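PDB 3G8R: probable spore coat polysaccharide biosynthesis protein E from Chromobacterium violaceum ATCC 12472, which probably acts as an N-acylneuraminate-9-phosphate synthase and binds zinc, this chain comprising its NeuB-type TIM barrel and SAF domain. Local coordinates for residues I166-A171 / L180-I185; I112-I117 / D135-A140. All coordinates share one frame; numbering follows the deposited sequence.

Contact 1: I166-A171 / L180-I185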
loop_
_atom_site.group_PDB
_atom_site.type_symbol
_atom_site.label_atom_id
_atom_site.label_comp_id
_atom_site.label_asym_id
_atom_site.label_seq_id
_atom_site.Cartn_x
_atom_site.Cartn_y
_atom_site.Cartn_z
ATOM N N ILE A 166 -13.039 -9.362 -7.894
ATOM C CA ILE A 166 -12.788 -10.272 -6.801
ATOM C C ILE A 166 -12.361 -9.541 -5.515
ATOM O O ILE A 166 -11.493 -8.657 -5.575
ATOM C CB ILE A 166 -11.769 -11.252 -7.276
ATOM C CG1 ILE A 166 -12.518 -12.388 -7.954
ATOM C CG2 ILE A 166 -10.878 -11.762 -6.130
ATOM C CD1 ILE A 166 -11.783 -13.687 -7.921
HETATM N N MSE A 167 -12.960 -9.853 -4.361
HETATM C CA MSE A 167 -12.710 -8.963 -3.207
HETATM C C MSE A 167 -12.055 -9.646 -2.049
HETATM O O MSE A 167 -12.417 -10.703 -1.675
HETATM C CB MSE A 167 -13.966 -8.266 -2.691
HETATM C CG MSE A 167 -14.935 -7.720 -3.720
HETATM SE SE MSE A 167 -14.909 -5.963 -4.026
HETATM C CE MSE A 167 -15.546 -5.287 -2.472
ATOM N N HIS A 168 -11.074 -9.026 -1.452
ATOM C CA HIS A 168 -10.542 -9.593 -0.238
ATOM C C HIS A 168 -11.590 -9.340 0.841
ATOM O O HIS A 168 -12.249 -8.304 0.844
ATOM C CB HIS A 168 -9.171 -9.004 0.110
ATOM C CG HIS A 168 -8.748 -9.275 1.512
ATOM N ND1 HIS A 168 -8.505 -10.548 1.985
ATOM C CD2 HIS A 168 -8.530 -8.439 2.559
ATOM C CE1 HIS A 168 -8.160 -10.482 3.257
ATOM N NE2 HIS A 168 -8.140 -9.213 3.623
ATOM N N CYS A 169 -11.817 -10.330 1.688
ATOM C CA CYS A 169 -12.471 -10.059 2.928
ATOM C C CYS A 169 -12.216 -11.150 3.933
ATOM O O CYS A 169 -11.759 -12.233 3.600
ATOM C CB CYS A 169 -13.968 -9.768 2.756
ATOM S SG CYS A 169 -15.021 -11.127 2.367
ATOM N N VAL A 170 -12.486 -10.818 5.183
ATOM C CA VAL A 170 -12.325 -11.754 6.258
ATOM C C VAL A 170 -13.673 -11.933 6.952
ATOM O O VAL A 170 -14.394 -10.957 7.247
ATOM C CB VAL A 170 -11.266 -11.269 7.241
ATOM C CG1 VAL A 170 -10.976 -12.341 8.262
ATOM C CG2 VAL A 170 -9.993 -10.887 6.486
ATOM N N ALA A 171 -14.007 -13.199 7.198
ATOM C CA ALA A 171 -15.251 -13.561 7.832
ATOM C C ALA A 171 -15.116 -13.544 9.353
ATOM O O ALA A 171 -15.387 -14.530 10.032
ATOM C CB ALA A 171 -15.709 -14.914 7.326
ATOM N N LEU A 180 -6.927 -8.086 9.732
ATOM C CA LEU A 180 -7.442 -7.561 8.493
ATOM C C LEU A 180 -6.732 -8.175 7.309
ATOM O O LEU A 180 -7.317 -8.251 6.240
ATOM C CB LEU A 180 -7.245 -6.066 8.443
ATOM C CG LEU A 180 -8.046 -5.329 9.495
ATOM C CD1 LEU A 180 -7.654 -3.905 9.526
ATOM C CD2 LEU A 180 -9.506 -5.450 9.123
ATOM N N HIS A 181 -5.467 -8.561 7.474
ATOM C CA HIS A 181 -4.731 -9.248 6.415
ATOM C C HIS A 181 -4.886 -8.546 5.089
ATOM O O HIS A 181 -5.381 -9.121 4.121
ATOM C CB HIS A 181 -5.236 -10.678 6.237
ATOM C CG HIS A 181 -4.261 -11.565 5.539
ATOM N ND1 HIS A 181 -4.606 -12.799 5.030
ATOM C CD2 HIS A 181 -2.946 -11.401 5.264
ATOM C CE1 HIS A 181 -3.554 -13.352 4.448
ATOM N NE2 HIS A 181 -2.527 -12.534 4.598
ATOM N N LEU A 182 -4.495 -7.297 5.048
ATOM C CA LEU A 182 -4.761 -6.498 3.895
ATOM C C LEU A 182 -3.773 -6.832 2.834
ATOM O O LEU A 182 -4.009 -6.552 1.671
ATOM C CB LEU A 182 -4.627 -5.043 4.264
ATOM C CG LEU A 182 -5.777 -4.689 5.168
ATOM C CD1 LEU A 182 -5.524 -3.369 5.809
ATOM C CD2 LEU A 182 -7.001 -4.664 4.248
ATOM N N ALA A 183 -2.655 -7.418 3.237
ATOM C CA ALA A 183 -1.672 -7.889 2.289
ATOM C C ALA A 183 -2.352 -8.742 1.268
ATOM O O ALA A 183 -1.865 -8.879 0.180
ATOM C CB ALA A 183 -0.601 -8.712 2.988
ATOM N N ARG A 184 -3.481 -9.339 1.614
ATOM C CA ARG A 184 -4.066 -10.274 0.703
ATOM C C ARG A 184 -4.563 -9.575 -0.558
ATOM O O ARG A 184 -4.717 -10.212 -1.613
ATOM C CB ARG A 184 -5.159 -11.128 1.357
ATOM C CG ARG A 184 -5.598 -12.231 0.387
ATOM C CD ARG A 184 -6.212 -13.418 1.066
ATOM N NE ARG A 184 -7.648 -13.358 0.931
ATOM C CZ ARG A 184 -8.359 -14.263 0.287
ATOM N NH1 ARG A 184 -7.754 -15.307 -0.267
ATOM N NH2 ARG A 184 -9.672 -14.115 0.191
ATOM N N ILE A 185 -4.784 -8.261 -0.467
ATOM C CA ILE A 185 -5.285 -7.538 -1.635
ATOM C C ILE A 185 -4.265 -7.669 -2.781
ATOM O O ILE A 185 -4.644 -7.898 -3.934
ATOM C CB ILE A 185 -5.661 -6.053 -1.308
ATOM C CG1 ILE A 185 -6.712 -5.984 -0.192
ATOM C CG2 ILE A 185 -6.256 -5.333 -2.502
ATOM C CD1 ILE A 185 -7.083 -4.587 0.171
#

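Contact 2: I112-I117 / D135-A140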
loop_
_atom_site.group_PDB
_atom_site.type_symbol
_atom_site.label_atom_id
_atom_site.label_comp_id
_atom_site.label_asym_id
_atom_site.label_seq_id
_atom_site.Cartn_x
_atom_site.Cartn_y
_atom_site.Cartn_z
ATOM N N ILE A 112 -31.775 -4.703 -11.103
ATOM C CA ILE A 112 -30.535 -4.482 -10.386
ATOM C C ILE A 112 -29.395 -4.600 -11.392
ATOM O O ILE A 112 -29.450 -5.451 -12.257
ATOM C CB ILE A 112 -30.395 -5.488 -9.228
ATOM C CG1 ILE A 112 -31.234 -5.008 -8.037
ATOM C CG2 ILE A 112 -28.931 -5.663 -8.824
ATOM C CD1 ILE A 112 -32.014 -6.081 -7.369
ATOM N N GLU A 113 -28.384 -3.737 -11.277
ATOM C CA GLU A 113 -27.288 -3.630 -12.245
ATOM C C GLU A 113 -26.164 -4.631 -12.037
ATOM O O GLU A 113 -25.526 -5.019 -13.020
ATOM C CB GLU A 113 -26.688 -2.226 -12.236
ATOM C CG GLU A 113 -27.691 -1.108 -12.529
ATOM C CD GLU A 113 -27.162 0.277 -12.161
ATOM O OE1 GLU A 113 -26.132 0.706 -12.754
ATOM O OE2 GLU A 113 -27.778 0.925 -11.272
ATOM N N ILE A 114 -25.919 -5.032 -10.785
ATOM C CA ILE A 114 -24.764 -5.888 -10.413
ATOM C C ILE A 114 -25.046 -7.022 -9.363
ATOM O O ILE A 114 -25.914 -6.887 -8.477
ATOM C CB ILE A 114 -23.603 -4.993 -9.906
ATOM C CG1 ILE A 114 -23.123 -4.034 -11.007
ATOM C CG2 ILE A 114 -22.446 -5.837 -9.332
ATOM C CD1 ILE A 114 -22.107 -2.948 -10.556
ATOM N N ILE A 115 -24.303 -8.121 -9.468
ATOM C CA ILE A 115 -24.450 -9.255 -8.559
ATOM C C ILE A 115 -23.265 -9.422 -7.612
ATOM O O ILE A 115 -22.163 -9.700 -8.060
ATOM C CB ILE A 115 -24.671 -10.591 -9.339
ATOM C CG1 ILE A 115 -26.033 -10.573 -10.031
ATOM C CG2 ILE A 115 -24.577 -11.818 -8.403
ATOM C CD1 ILE A 115 -26.164 -11.525 -11.212
ATOM N N LYS A 116 -23.464 -9.261 -6.309
ATOM C CA LYS A 116 -22.385 -9.676 -5.407
ATOM C C LYS A 116 -22.563 -11.133 -5.081
ATOM O O LYS A 116 -23.675 -11.580 -4.836
ATOM C CB LYS A 116 -22.319 -8.878 -4.114
ATOM C CG LYS A 116 -20.909 -8.396 -3.810
ATOM C CD LYS A 116 -20.054 -9.330 -2.946
ATOM C CE LYS A 116 -20.316 -9.075 -1.454
ATOM N NZ LYS A 116 -19.092 -9.279 -0.584
ATOM N N ILE A 117 -21.480 -11.882 -5.106
ATOM C CA ILE A 117 -21.475 -13.187 -4.500
ATOM C C ILE A 117 -20.878 -13.109 -3.087
ATOM O O ILE A 117 -19.730 -12.691 -2.915
ATOM C CB ILE A 117 -20.632 -14.134 -5.343
ATOM C CG1 ILE A 117 -21.251 -14.263 -6.727
ATOM C CG2 ILE A 117 -20.445 -15.511 -4.652
ATOM C CD1 ILE A 117 -20.487 -15.213 -7.647
ATOM N N ASP A 135 -26.624 -11.902 -17.212
ATOM C CA ASP A 135 -25.762 -11.077 -18.080
ATOM C C ASP A 135 -25.279 -9.746 -17.444
ATOM O O ASP A 135 -24.998 -8.733 -18.114
ATOM C CB ASP A 135 -26.374 -10.920 -19.491
ATOM C CG ASP A 135 -26.136 -12.177 -20.406
ATOM O OD1 ASP A 135 -24.985 -12.685 -20.481
ATOM O OD2 ASP A 135 -27.099 -12.648 -21.074
ATOM N N LYS A 136 -25.147 -9.791 -16.128
ATOM C CA LYS A 136 -24.673 -8.657 -15.351
ATOM C C LYS A 136 -23.273 -8.917 -14.798
ATOM O O LYS A 136 -22.866 -10.069 -14.594
ATOM C CB LYS A 136 -25.642 -8.388 -14.208
ATOM C CG LYS A 136 -27.029 -8.192 -14.717
ATOM C CD LYS A 136 -28.034 -9.002 -13.932
ATOM C CE LYS A 136 -28.944 -8.097 -13.132
ATOM N NZ LYS A 136 -29.545 -7.045 -14.002
ATOM N N PRO A 137 -22.533 -7.835 -14.550
ATOM C CA PRO A 137 -21.229 -7.882 -13.898
ATOM C C PRO A 137 -21.274 -8.613 -12.552
ATOM O O PRO A 137 -22.321 -8.678 -11.907
ATOM C CB PRO A 137 -20.929 -6.409 -13.676
ATOM C CG PRO A 137 -21.660 -5.721 -14.760
ATOM C CD PRO A 137 -22.928 -6.462 -14.905
ATOM N N VAL A 138 -20.139 -9.161 -12.129
ATOM C CA VAL A 138 -20.110 -9.943 -10.884
ATOM C C VAL A 138 -18.981 -9.503 -9.967
ATOM O O VAL A 138 -17.852 -9.202 -10.398
ATOM C CB VAL A 138 -20.041 -11.471 -11.145
ATOM C CG1 VAL A 138 -19.875 -12.254 -9.848
ATOM C CG2 VAL A 138 -21.293 -11.947 -11.841
ATOM N N VAL A 139 -19.317 -9.467 -8.689
ATOM C CA VAL A 139 -18.410 -9.076 -7.647
ATOM C C VAL A 139 -18.429 -10.215 -6.626
ATOM O O VAL A 139 -19.473 -10.515 -6.027
ATOM C CB VAL A 139 -18.919 -7.811 -7.006
ATOM C CG1 VAL A 139 -17.987 -7.359 -5.946
ATOM C CG2 VAL A 139 -19.088 -6.725 -8.050
ATOM N N ALA A 140 -17.285 -10.850 -6.429
ATOM C CA ALA A 140 -17.247 -12.072 -5.671
ATOM C C ALA A 140 -16.356 -11.924 -4.457
ATOM O O ALA A 140 -15.258 -11.407 -4.530
ATOM C CB ALA A 140 -16.761 -13.192 -6.558
#

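Contact 1: I166-A171 / L180-I185
His168 and Ile185 bring their CA atoms to 5.8 Å, and Val170 and Leu180 theirs to 6.8 Å, as the chain leaves strand 164-168, loops out and turns through a type I beta turn from His181 to Arg184 into helix 184-191. The imidazole of His168 bridges this gap with both nitrogens. A chi1 of 165° swings the ring away from the backbone N and across to the turn, where its NE2 donates to Leu180 O at 2.9 Å. This bond is almost straight, 178° at the hydrogen, and the oxygen lies in the ring plane. On the ring's other nitrogen, ND1 accepts from Arg184 NE at 3.1 Å; the donor is tilted 16° out of the imidazole plane. Histidine suits the place because one flat ring can serve a donor and an acceptor at once. The loop belongs to a beta-alpha-beta unit of the TIM barrel (strand 164-168, helix 184-191, strand 196-201). Arg184 also lays its CB over a face of the His168 ring, 3.8 Å from the centroid in a CH-pi contact, while its NH2 is bonded to Thr142. Ile185 CG1 adds apolar packing on His168 CB at 3.9 Å. Val170 CG2 lies against the Leu180 carbonyl oxygen, and Val170 O is hydrogen-bonded to ND1 of the zinc ligand His202, a second-shell link to the metal site. At the start of the turn, His181 NE2 hydrogen-bonds to Asp261 O of the second subunit.

Contact 2: I112-I117 / D135-A140
Ile115, Lys116 and Ile117 pair in parallel with Val138, Val139 and Ala140, the two strand axes approaching to 4.5 Å. The ladder is tight here: Ile115 N donates to Pro137 O at 3.2 Å, Val139 N to Ile115 O at 2.9 Å and Ile117 N to Val139 O at 2.6 Å. Pro137 has no N-H to give, yet fits at the start of this strand because its carbonyl is what the neighbouring strand uses. Ile115, Ile117, Val138 and Ala140 share one face of the sheet, where branched Ile115, Ile117 and Val138 pack against helix 125-132; Ile117 CD1 lies 3.7 Å from Val138 CG1, and Ile131 of the helix touches both residues. Small Ala140 lets its CB sit beside that of Ile117. Strand, helix and strand form a right-handed beta-alpha-beta crossover of the TIM barrel. With the helix outside the closed barrel, the opposite face, carrying Lys116 and Val139, points inward. There Lys116 lays its CG 3.8 Å from Val139 CG1, and the bend at chi2 (-91°) keeps CD close to Val139 O. Its NZ is held by a salt bridge to Glu223 and a hydrogen bond to Ser141, close to the zinc site. Ile114 CG2 meets Val139 CG2 at 3.7 Å. Toward the start of both segments the pairing gives way to a looser, partly exposed margin. Lys136, bent at chi2, chi3 and chi4, runs past Glu113 O and crosses Ile115 at about a right angle; its ammonium points at Ile112 O, but that approach is too short in the model to be trusted.

From the N terminus, contact 2 comes first: 17 residues separate its two segments, and the connection it closes carries helix 125-132 between the fourth and fifth barrel strands, 114-117 and 138-141. Contact 1 opens only afterwards, with eight residues between its segments, closing the loop between the sixth strand, 164-168, and its following helix. The two therefore stand in series, neither nested nor crossed. They meet in the sheet itself, where strands 138-141 and 164-168 are neighbours: Met167 N probably bonds to Ala140 O at 2.8 Å, and Met167, present as selenomethionine, packs its CG on Val139 CG1. Contact 2 thus joins strand to strand, whereas contact 1 ties a strand's end to the loop and helix at the subunit interface.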